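Local coordinates for bromo domain-containing protein (Trypanosoma brucei brucei, PDB 5KO4) that is of unknown function but carries a bromodomain, a left-handed four-helix bundle that, as in its relatives, probably recognises acetylated lysine, at residues S13-V18 with N67-V72; G25-D30 with S87-R92; L71-C76 with R91-A96. All blocks are in the same frame, centred on the assembly; numbering follows the deposited sequence. Where two conformers were deposited one is given.

All three contacts lie within one small helical bundle, their centres 7 to 10 Å apart. Along the chain the segments come in the order 13-18, 25-30, 67-72, 71-76, 87-92 and 91-96, so interactions 1 and 2 interleave. Interactions 1 and 3 share helix 62-80, and interactions 2 and 3 share helix 85-104, the next helix in the chain. Interaction 1 spans from helix 8-21 to helix 62-80, interaction 3 pairs helix 62-80 with helix 85-104, and interaction 2 fastens the long loop after helix 8-21 to helix 85-104. Packing of Val18 on Ile93 and of Phe27 on Val72 makes the three contacts parts of one continuous hydrophobic core.

Interaction 1 (S13-V18 with N67-V72); sequences SILHVV and NDMRLV
Met69 reaches from helix 62-80 to helix 8-21 and overlaps three side chains there with its last two atoms. Its CE meets Val18 CG2 tip to tip at 3.8 Å. One atom back, SD lies 3.9 Å from Leu15 CD1, the leucine passing the thioether at a slant. Ile14 adds a looser touch, its CG2 4.3 Å from Met69 CE. The two helical segments run nearly parallel, 13° apart, but their axes come no closer than 12.3 Å, so a long apolar side chain is needed to span the gap. In the bromodomain bundle the other two helices, 47-55 and 85-104, also pack here: Ile50 of helix 47-55 touches Met69, Leu54 touches Leu15, and Ile93 and Leu100 of helix 85-104 touch Val18 and Ile14. Methionine suits this place because its unbranched chain can be folded to fit: it bends at both chi2 and chi3, which turns the terminal methyl toward the beta-branched residues opposite. These are compact and present methyl groups close to their own backbone. Leu15 starts off to one side of Met69, but with CG opposite the backbone N (chi1 -179°) its CD1 comes back against the sulfur.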
loop_
_atom_site.group_PDB
_atom_site.type_symbol
_atom_site.label_atom_id
_atom_site.label_comp_id
_atom_site.label_asym_id
_atom_site.label_seq_id
_atom_site.Cartn_x
_atom_site.Cartn_y
_atom_site.Cartn_z
ATOM N N SER A 13 10.001 -9.165 21.968
ATOM C CA SER A 13 10.172 -10.335 21.110
ATOM C C SER A 13 8.965 -10.515 20.163
ATOM O O SER A 13 9.169 -10.828 18.989
ATOM C CB SER A 13 10.405 -11.595 21.941
ATOM O OG SER A 13 9.262 -12.027 22.655
ATOM N N ILE A 14 7.741 -10.242 20.625
ATOM C CA ILE A 14 6.564 -10.376 19.768
ATOM C C ILE A 14 6.609 -9.332 18.662
ATOM O O ILE A 14 6.339 -9.645 17.504
ATOM C CB ILE A 14 5.257 -10.286 20.578
ATOM C CG1 ILE A 14 5.149 -11.495 21.543
ATOM C CG2 ILE A 14 4.048 -10.235 19.639
ATOM C CD1 ILE A 14 4.125 -11.348 22.615
ATOM N N LEU A 15 7.001 -8.106 18.986
ATOM C CA LEU A 15 7.135 -7.086 17.964
ATOM C C LEU A 15 8.204 -7.488 16.930
ATOM O O LEU A 15 8.012 -7.270 15.731
ATOM C CB LEU A 15 7.477 -5.741 18.598
ATOM C CG LEU A 15 7.635 -4.563 17.619
ATOM C CD1 LEU A 15 6.344 -4.316 16.802
ATOM C CD2 LEU A 15 8.029 -3.300 18.364
ATOM N N HIS A 16 9.321 -8.080 17.377
ATOM C CA HIS A 16 10.360 -8.530 16.455
ATOM C C HIS A 16 9.818 -9.602 15.504
ATOM O O HIS A 16 10.101 -9.553 14.304
ATOM C CB HIS A 16 11.559 -9.065 17.225
ATOM C CG HIS A 16 12.699 -9.476 16.356
ATOM N ND1 HIS A 16 13.653 -8.561 15.944
ATOM C CD2 HIS A 16 13.027 -10.699 15.878
ATOM C CE1 HIS A 16 14.522 -9.251 15.217
ATOM N NE2 HIS A 16 14.182 -10.542 15.149
ATOM N N VAL A 17 9.024 -10.543 16.018
ATOM C CA VAL A 17 8.447 -11.593 15.178
ATOM C C VAL A 17 7.552 -10.964 14.114
ATOM O O VAL A 17 7.675 -11.278 12.931
ATOM C CB VAL A 17 7.663 -12.623 16.043
ATOM C CG1 VAL A 17 6.814 -13.555 15.173
ATOM C CG2 VAL A 17 8.613 -13.434 16.913
ATOM N N VAL A 18 6.675 -10.061 14.530
ATOM C CA VAL A 18 5.744 -9.423 13.612
ATOM C C VAL A 18 6.484 -8.604 12.548
ATOM O O VAL A 18 6.131 -8.676 11.367
ATOM C CB VAL A 18 4.765 -8.554 14.433
ATOM C CG1 VAL A 18 4.070 -7.519 13.584
ATOM C CG2 VAL A 18 3.760 -9.439 15.181
ATOM N N ASN A 67 -3.121 -3.485 22.636
ATOM C CA ASN A 67 -4.039 -2.575 21.972
ATOM C C ASN A 67 -3.421 -1.949 20.736
ATOM O O ASN A 67 -4.064 -1.886 19.696
ATOM C CB ASN A 67 -4.469 -1.483 22.913
ATOM C CG ASN A 67 -5.431 -1.947 23.961
ATOM O OD1 ASN A 67 -5.972 -3.048 23.907
ATOM N ND2 ASN A 67 -5.499 -1.215 25.026
ATOM N N ASP A 68 -2.178 -1.450 20.844
ATOM C CA ASP A 68 -1.550 -0.801 19.685
ATOM C C ASP A 68 -1.234 -1.807 18.572
ATOM O O ASP A 68 -1.406 -1.488 17.386
ATOM C CB ASP A 68 -0.279 -0.067 20.085
ATOM C CG ASP A 68 -0.521 1.235 20.804
ATOM O OD1 ASP A 68 -1.704 1.657 20.902
ATOM O OD2 ASP A 68 0.462 1.825 21.297
ATOM N N MET A 69 -0.812 -3.033 18.932
ATOM C CA MET A 69 -0.552 -4.056 17.938
ATOM C C MET A 69 -1.818 -4.428 17.191
ATOM O O MET A 69 -1.806 -4.519 15.955
ATOM C CB MET A 69 0.026 -5.291 18.619
ATOM C CG MET A 69 1.413 -5.064 19.241
ATOM S SD MET A 69 2.725 -4.942 18.002
ATOM C CE MET A 69 2.887 -6.646 17.541
ATOM N N ARG A 70 -2.923 -4.599 17.917
ATOM C CA ARG A 70 -4.208 -4.941 17.308
ATOM C C ARG A 70 -4.696 -3.797 16.424
ATOM O O ARG A 70 -5.347 -4.022 15.408
ATOM C CB ARG A 70 -5.246 -5.261 18.397
ATOM C CG ARG A 70 -5.021 -6.605 19.056
ATOM C CD ARG A 70 -5.943 -6.836 20.228
ATOM N NE ARG A 70 -5.758 -8.177 20.782
ATOM C CZ ARG A 70 -6.276 -8.601 21.931
ATOM N NH1 ARG A 70 -7.024 -7.788 22.674
ATOM N NH2 ARG A 70 -6.042 -9.835 22.353
ATOM N N LEU A 71 -4.391 -2.564 16.805
ATOM C CA LEU A 71 -4.819 -1.396 16.034
ATOM C C LEU A 71 -4.175 -1.357 14.627
ATOM O O LEU A 71 -4.827 -0.972 13.649
ATOM C CB LEU A 71 -4.441 -0.145 16.820
ATOM C CG LEU A 71 -4.760 1.193 16.213
ATOM C CD1 LEU A 71 -6.259 1.323 15.903
ATOM C CD2 LEU A 71 -4.289 2.296 17.132
ATOM N N VAL A 72 -2.918 -1.791 14.505
ATOM C CA VAL A 72 -2.266 -1.784 13.192
ATOM C C VAL A 72 -3.055 -2.655 12.227
ATOM O O VAL A 72 -3.343 -2.257 11.088
ATOM C CB VAL A 72 -0.813 -2.287 13.280
ATOM C CG1 VAL A 72 -0.180 -2.383 11.895
ATOM C CG2 VAL A 72 0.026 -1.394 14.178
#

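Interaction 2 (G25-D30 with S87-R92); sequences GIFARD and STLARR
The backbone N atoms of Ile26 and Phe27, the two loop residues that touch helix 85-104, are both held by one carboxylate, Asp22 OD1 bonding to Ile26 and OD2 to Phe27. This grip fixes the loop just where its side chains turn inward. Within the loop, Ala28 N bonds to Gly25 O at 3.2 Å, closing a type I beta turn; Gly25 opens it with a positive phi of 61°, a conformation that glycine adopts easily. The contact itself is apolar. With CG opposite its backbone N (chi1 174°), Leu89 extends toward the loop, and its CD2 rests against both residues, 4.0 Å from Phe27 CE2 and 4.1 Å from Ile26 CG1. Phe27 and Leu89 come from opposite directions and pass alongside each other, the leucine branch next to CE2 on the half of the ring away from CG. The next residue, Ala90, sets its CB 4.0 Å from Phe27 CZ, oblique to the ring; its small methyl lets the aromatic group come close to the helix backbone. Ile26 also steadies the ring from its own side, because its CG2 lies 3.7 Å above the ring plane, over the centre. The segment belongs to the long loop that, in bromodomains, follows the first helix and generally lines the acetyl-lysine pocket. In the second subunit, Leu34 packs on Ile26 and Pro35 on Leu89, extending this apolar patch across the dimer. Deeper in the fold, Phe27 is wedged among three helices: Ala90 of helix 85-104, Cys76 of helix 62-80 and Trp47 of helix 47-55.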
loop_
_atom_site.group_PDB
_atom_site.type_symbol
_atom_site.label_atom_id
_atom_site.label_comp_id
_atom_site.label_asym_id
_atom_site.label_seq_id
_atom_site.Cartn_x
_atom_site.Cartn_y
_atom_site.Cartn_z
ATOM N N GLY A 25 7.931 -4.392 5.184
ATOM C CA GLY A 25 7.567 -3.273 6.042
ATOM C C GLY A 25 6.324 -2.516 5.615
ATOM O O GLY A 25 6.262 -1.292 5.762
ATOM N N ILE A 26 5.309 -3.247 5.139
ATOM C CA ILE A 26 4.036 -2.680 4.667
ATOM C C ILE A 26 3.360 -1.874 5.784
ATOM O O ILE A 26 2.772 -0.817 5.526
ATOM C CB ILE A 26 3.086 -3.845 4.191
ATOM C CG1 ILE A 26 3.728 -4.681 3.028
ATOM C CG2 ILE A 26 1.747 -3.298 3.754
ATOM C CD1 ILE A 26 4.207 -3.875 1.852
ATOM N N PHE A 27 3.440 -2.364 7.026
ATOM C CA PHE A 27 2.798 -1.700 8.153
ATOM C C PHE A 27 3.820 -1.115 9.142
ATOM O O PHE A 27 3.456 -0.799 10.278
ATOM C CB PHE A 27 1.897 -2.705 8.883
ATOM C CG PHE A 27 0.931 -3.412 7.969
ATOM C CD1 PHE A 27 -0.068 -2.711 7.319
ATOM C CD2 PHE A 27 1.071 -4.764 7.695
ATOM C CE1 PHE A 27 -0.940 -3.350 6.459
ATOM C CE2 PHE A 27 0.193 -5.407 6.823
ATOM C CZ PHE A 27 -0.810 -4.698 6.217
ATOM N N ALA A 28 5.079 -0.918 8.700
ATOM C CA ALA A 28 6.152 -0.481 9.582
ATOM C C ALA A 28 6.248 1.004 9.727
ATOM O O ALA A 28 6.729 1.458 10.765
ATOM C CB ALA A 28 7.473 -0.996 9.067
ATOM N N ARG A 29 5.897 1.769 8.685
ATOM C CA ARG A 29 6.084 3.208 8.671
ATOM C C ARG A 29 4.759 3.952 8.639
ATOM O O ARG A 29 3.693 3.360 8.439
ATOM C CB ARG A 29 6.935 3.594 7.464
ATOM C CG ARG A 29 8.347 2.994 7.520
ATOM C CD ARG A 29 9.158 3.303 6.270
ATOM N N ASP A 30 4.821 5.247 8.866
ATOM C CA ASP A 30 3.643 6.079 8.916
ATOM C C ASP A 30 2.834 5.970 7.617
ATOM O O ASP A 30 3.355 6.303 6.554
ATOM C CB ASP A 30 4.066 7.519 9.157
ATOM C CG ASP A 30 2.940 8.497 9.303
ATOM O OD1 ASP A 30 1.773 8.063 9.281
ATOM O OD2 ASP A 30 3.223 9.712 9.399
ATOM N N SER A 87 -5.002 -7.140 3.595
ATOM C CA SER A 87 -5.533 -7.702 4.817
ATOM C C SER A 87 -5.117 -9.173 5.006
ATOM O O SER A 87 -5.054 -9.617 6.132
ATOM C CB SER A 87 -7.033 -7.559 4.853
ATOM O OG SER A 87 -7.313 -6.173 4.976
ATOM N N THR A 88 -4.812 -9.924 3.917
ATOM C CA THR A 88 -4.338 -11.308 4.110
ATOM C C THR A 88 -3.038 -11.308 4.893
ATOM O O THR A 88 -2.882 -12.135 5.784
ATOM C CB THR A 88 -4.174 -12.108 2.796
ATOM O OG1 THR A 88 -3.138 -11.540 1.976
ATOM C CG2 THR A 88 -5.445 -12.200 2.015
ATOM N N LEU A 89 -2.113 -10.390 4.589
ATOM C CA LEU A 89 -0.843 -10.326 5.338
ATOM C C LEU A 89 -1.118 -9.868 6.787
ATOM O O LEU A 89 -0.626 -10.479 7.740
ATOM C CB LEU A 89 0.144 -9.364 4.681
ATOM C CG LEU A 89 1.434 -9.122 5.484
ATOM C CD1 LEU A 89 2.191 -10.450 5.751
ATOM C CD2 LEU A 89 2.319 -8.098 4.793
ATOM N N ALA A 90 -1.931 -8.828 6.963
ATOM C CA ALA A 90 -2.246 -8.366 8.315
ATOM C C ALA A 90 -2.906 -9.477 9.134
ATOM O O ALA A 90 -2.614 -9.604 10.316
ATOM C CB ALA A 90 -3.162 -7.151 8.264
ATOM N N ARG A 91 -3.752 -10.316 8.502
ATOM C CA ARG A 91 -4.401 -11.420 9.222
ATOM C C ARG A 91 -3.374 -12.448 9.672
ATOM O O ARG A 91 -3.476 -12.943 10.795
ATOM C CB ARG A 91 -5.463 -12.104 8.349
ATOM C CG ARG A 91 -6.775 -11.317 8.233
ATOM C CD ARG A 91 -7.565 -11.320 9.486
ATOM N NE ARG A 91 -8.984 -11.614 9.274
ATOM C CZ ARG A 91 -9.918 -10.716 8.966
ATOM N NH1 ARG A 91 -9.582 -9.467 8.672
ATOM N NH2 ARG A 91 -11.187 -11.075 8.893
ATOM N N ARG A 92 -2.389 -12.787 8.813
ATOM C CA ARG A 92 -1.363 -13.749 9.240
ATOM C C ARG A 92 -0.580 -13.180 10.426
ATOM O O ARG A 92 -0.228 -13.916 11.344
ATOM C CB ARG A 92 -0.395 -14.084 8.101
ATOM C CG ARG A 92 -1.015 -14.796 6.904
ATOM C CD ARG A 92 -1.997 -15.905 7.244
ATOM N NE ARG A 92 -1.395 -16.952 8.085
ATOM C CZ ARG A 92 -2.051 -18.010 8.543
ATOM N NH1 ARG A 92 -3.332 -18.192 8.235
ATOM N NH2 ARG A 92 -1.429 -18.906 9.306
#

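Interaction 3 (L71-C76 with R91-A96); sequences LVVQNC and RRIEIA
Segments 71-76 and 91-96 run in broadly opposite directions, strongly inclined to each other, and their backbones come nearest at Val73 and Glu94, whose CA atoms are 6.6 Å apart. They belong to the last two helices of the bromodomain bundle, joined in the chain by a short loop. Val73 carries the contact with both of its methyls. CG2 lies against the length of Glu94, 3.9 Å from CG and equally 3.9 Å from OE1, the two side chains crossing at a slant. Glu94 can lie this way because its chain is extended, with CG anti to the backbone N (chi1 -171°) and CD continuing straight on (chi2 -177°). The aliphatic part of the glutamate thus serves as packing surface, while OE1 is hydrogen-bonded to Tyr77 OH, which anchors the carboxylate at the margin of the core. The same tyrosine forms a cation-pi contact with Arg91, whose NH1 also makes a salt bridge to Glu82. Valine suits the interface because its short, branched side chain lets the helices approach closely. On the inner side, isoleucine at Ile93 is bulky enough to bridge between helices, meeting Trp47 of helix 47-55 and Leu21 of helix 8-21. Val73 turns its other methyl there, CG1 standing 4.2 Å from Ile93 CG2.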
loop_
_atom_site.group_PDB
_atom_site.type_symbol
_atom_site.label_atom_id
_atom_site.label_comp_id
_atom_site.label_asym_id
_atom_site.label_seq_id
_atom_site.Cartn_x
_atom_site.Cartn_y
_atom_site.Cartn_z
ATOM N N LEU A 71 -4.391 -2.564 16.805
ATOM C CA LEU A 71 -4.819 -1.396 16.034
ATOM C C LEU A 71 -4.175 -1.357 14.627
ATOM O O LEU A 71 -4.827 -0.972 13.649
ATOM C CB LEU A 71 -4.441 -0.145 16.820
ATOM C CG LEU A 71 -4.760 1.193 16.213
ATOM C CD1 LEU A 71 -6.259 1.323 15.903
ATOM C CD2 LEU A 71 -4.289 2.296 17.132
ATOM N N VAL A 72 -2.918 -1.791 14.505
ATOM C CA VAL A 72 -2.266 -1.784 13.192
ATOM C C VAL A 72 -3.055 -2.655 12.227
ATOM O O VAL A 72 -3.343 -2.257 11.088
ATOM C CB VAL A 72 -0.813 -2.287 13.280
ATOM C CG1 VAL A 72 -0.180 -2.383 11.895
ATOM C CG2 VAL A 72 0.026 -1.394 14.178
ATOM N N VAL A 73 -3.400 -3.856 12.674
ATOM C CA VAL A 73 -4.069 -4.795 11.773
ATOM C C VAL A 73 -5.544 -4.397 11.562
ATOM O O VAL A 73 -6.025 -4.475 10.425
ATOM C CB VAL A 73 -3.911 -6.281 12.205
ATOM C CG1 VAL A 73 -2.437 -6.665 12.253
ATOM C CG2 VAL A 73 -4.586 -6.580 13.540
ATOM N N GLN A 74 -6.242 -3.902 12.597
ATOM C CA GLN A 74 -7.614 -3.459 12.391
ATOM C C GLN A 74 -7.662 -2.242 11.450
ATOM O O GLN A 74 -8.565 -2.147 10.615
ATOM C CB GLN A 74 -8.308 -3.137 13.706
ATOM C CG GLN A 74 -9.823 -2.928 13.552
ATOM C CD GLN A 74 -10.494 -4.151 12.973
ATOM O OE1 GLN A 74 -10.313 -5.284 13.460
ATOM N NE2 GLN A 74 -11.293 -3.976 11.915
ATOM N N ASN A 75 -6.665 -1.350 11.521
ATOM C CA ASN A 75 -6.633 -0.226 10.582
ATOM C C ASN A 75 -6.463 -0.724 9.158
ATOM O O ASN A 75 -7.089 -0.194 8.240
ATOM C CB ASN A 75 -5.501 0.739 10.923
ATOM C CG ASN A 75 -5.791 1.604 12.112
ATOM O OD1 ASN A 75 -6.936 1.722 12.571
ATOM N ND2 ASN A 75 -4.756 2.269 12.616
ATOM N N CYS A 76 -5.678 -1.774 8.969
ATOM C CA CYS A 76 -5.539 -2.365 7.645
ATOM C C CYS A 76 -6.888 -2.870 7.150
ATOM O O CYS A 76 -7.261 -2.612 6.003
ATOM C CB CYS A 76 -4.517 -3.487 7.665
ATOM S SG CYS A 76 -4.356 -4.361 6.089
ATOM N N ARG A 91 -3.752 -10.316 8.502
ATOM C CA ARG A 91 -4.401 -11.420 9.222
ATOM C C ARG A 91 -3.374 -12.448 9.672
ATOM O O ARG A 91 -3.476 -12.943 10.795
ATOM C CB ARG A 91 -5.463 -12.104 8.349
ATOM C CG ARG A 91 -6.775 -11.317 8.233
ATOM C CD ARG A 91 -7.565 -11.320 9.486
ATOM N NE ARG A 91 -8.984 -11.614 9.274
ATOM C CZ ARG A 91 -9.918 -10.716 8.966
ATOM N NH1 ARG A 91 -9.582 -9.467 8.672
ATOM N NH2 ARG A 91 -11.187 -11.075 8.893
ATOM N N ARG A 92 -2.389 -12.787 8.813
ATOM C CA ARG A 92 -1.363 -13.749 9.240
ATOM C C ARG A 92 -0.580 -13.180 10.426
ATOM O O ARG A 92 -0.228 -13.916 11.344
ATOM C CB ARG A 92 -0.395 -14.084 8.101
ATOM C CG ARG A 92 -1.015 -14.796 6.904
ATOM C CD ARG A 92 -1.997 -15.905 7.244
ATOM N NE ARG A 92 -1.395 -16.952 8.085
ATOM C CZ ARG A 92 -2.051 -18.010 8.543
ATOM N NH1 ARG A 92 -3.332 -18.192 8.235
ATOM N NH2 ARG A 92 -1.429 -18.906 9.306
ATOM N N ILE A 93 -0.322 -11.871 10.416
ATOM C CA ILE A 93 0.375 -11.206 11.507
ATOM C C ILE A 93 -0.502 -11.203 12.761
ATOM O O ILE A 93 0.008 -11.459 13.848
ATOM C CB ILE A 93 0.780 -9.782 11.059
ATOM C CG1 ILE A 93 1.944 -9.874 10.063
ATOM C CG2 ILE A 93 1.161 -8.897 12.273
ATOM C CD1 ILE A 93 2.240 -8.595 9.321
ATOM N N GLU A 94 -1.808 -10.953 12.618
ATOM C CA GLU A 94 -2.716 -10.967 13.752
ATOM C C GLU A 94 -2.749 -12.359 14.383
ATOM O O GLU A 94 -2.731 -12.495 15.605
ATOM C CB GLU A 94 -4.132 -10.554 13.328
ATOM C CG GLU A 94 -5.045 -10.357 14.528
ATOM C CD GLU A 94 -6.477 -10.009 14.207
ATOM O OE1 GLU A 94 -6.791 -9.807 13.018
ATOM O OE2 GLU A 94 -7.306 -10.006 15.142
ATOM N N ILE A 95 -2.801 -13.397 13.543
ATOM C CA ILE A 95 -2.815 -14.772 14.013
ATOM C C ILE A 95 -1.564 -15.031 14.813
ATOM O O ILE A 95 -1.640 -15.580 15.906
ATOM C CB ILE A 95 -2.946 -15.742 12.812
ATOM C CG1 ILE A 95 -4.360 -15.667 12.230
ATOM C CG2 ILE A 95 -2.612 -17.170 13.225
ATOM C CD1 ILE A 95 -4.509 -16.234 10.903
ATOM N N ALA A 96 -0.408 -14.606 14.298
ATOM C CA ALA A 96 0.846 -14.799 15.008
ATOM C C ALA A 96 0.878 -14.086 16.324
ATOM O O ALA A 96 1.219 -14.695 17.333
ATOM C CB ALA A 96 2.012 -14.333 14.161
#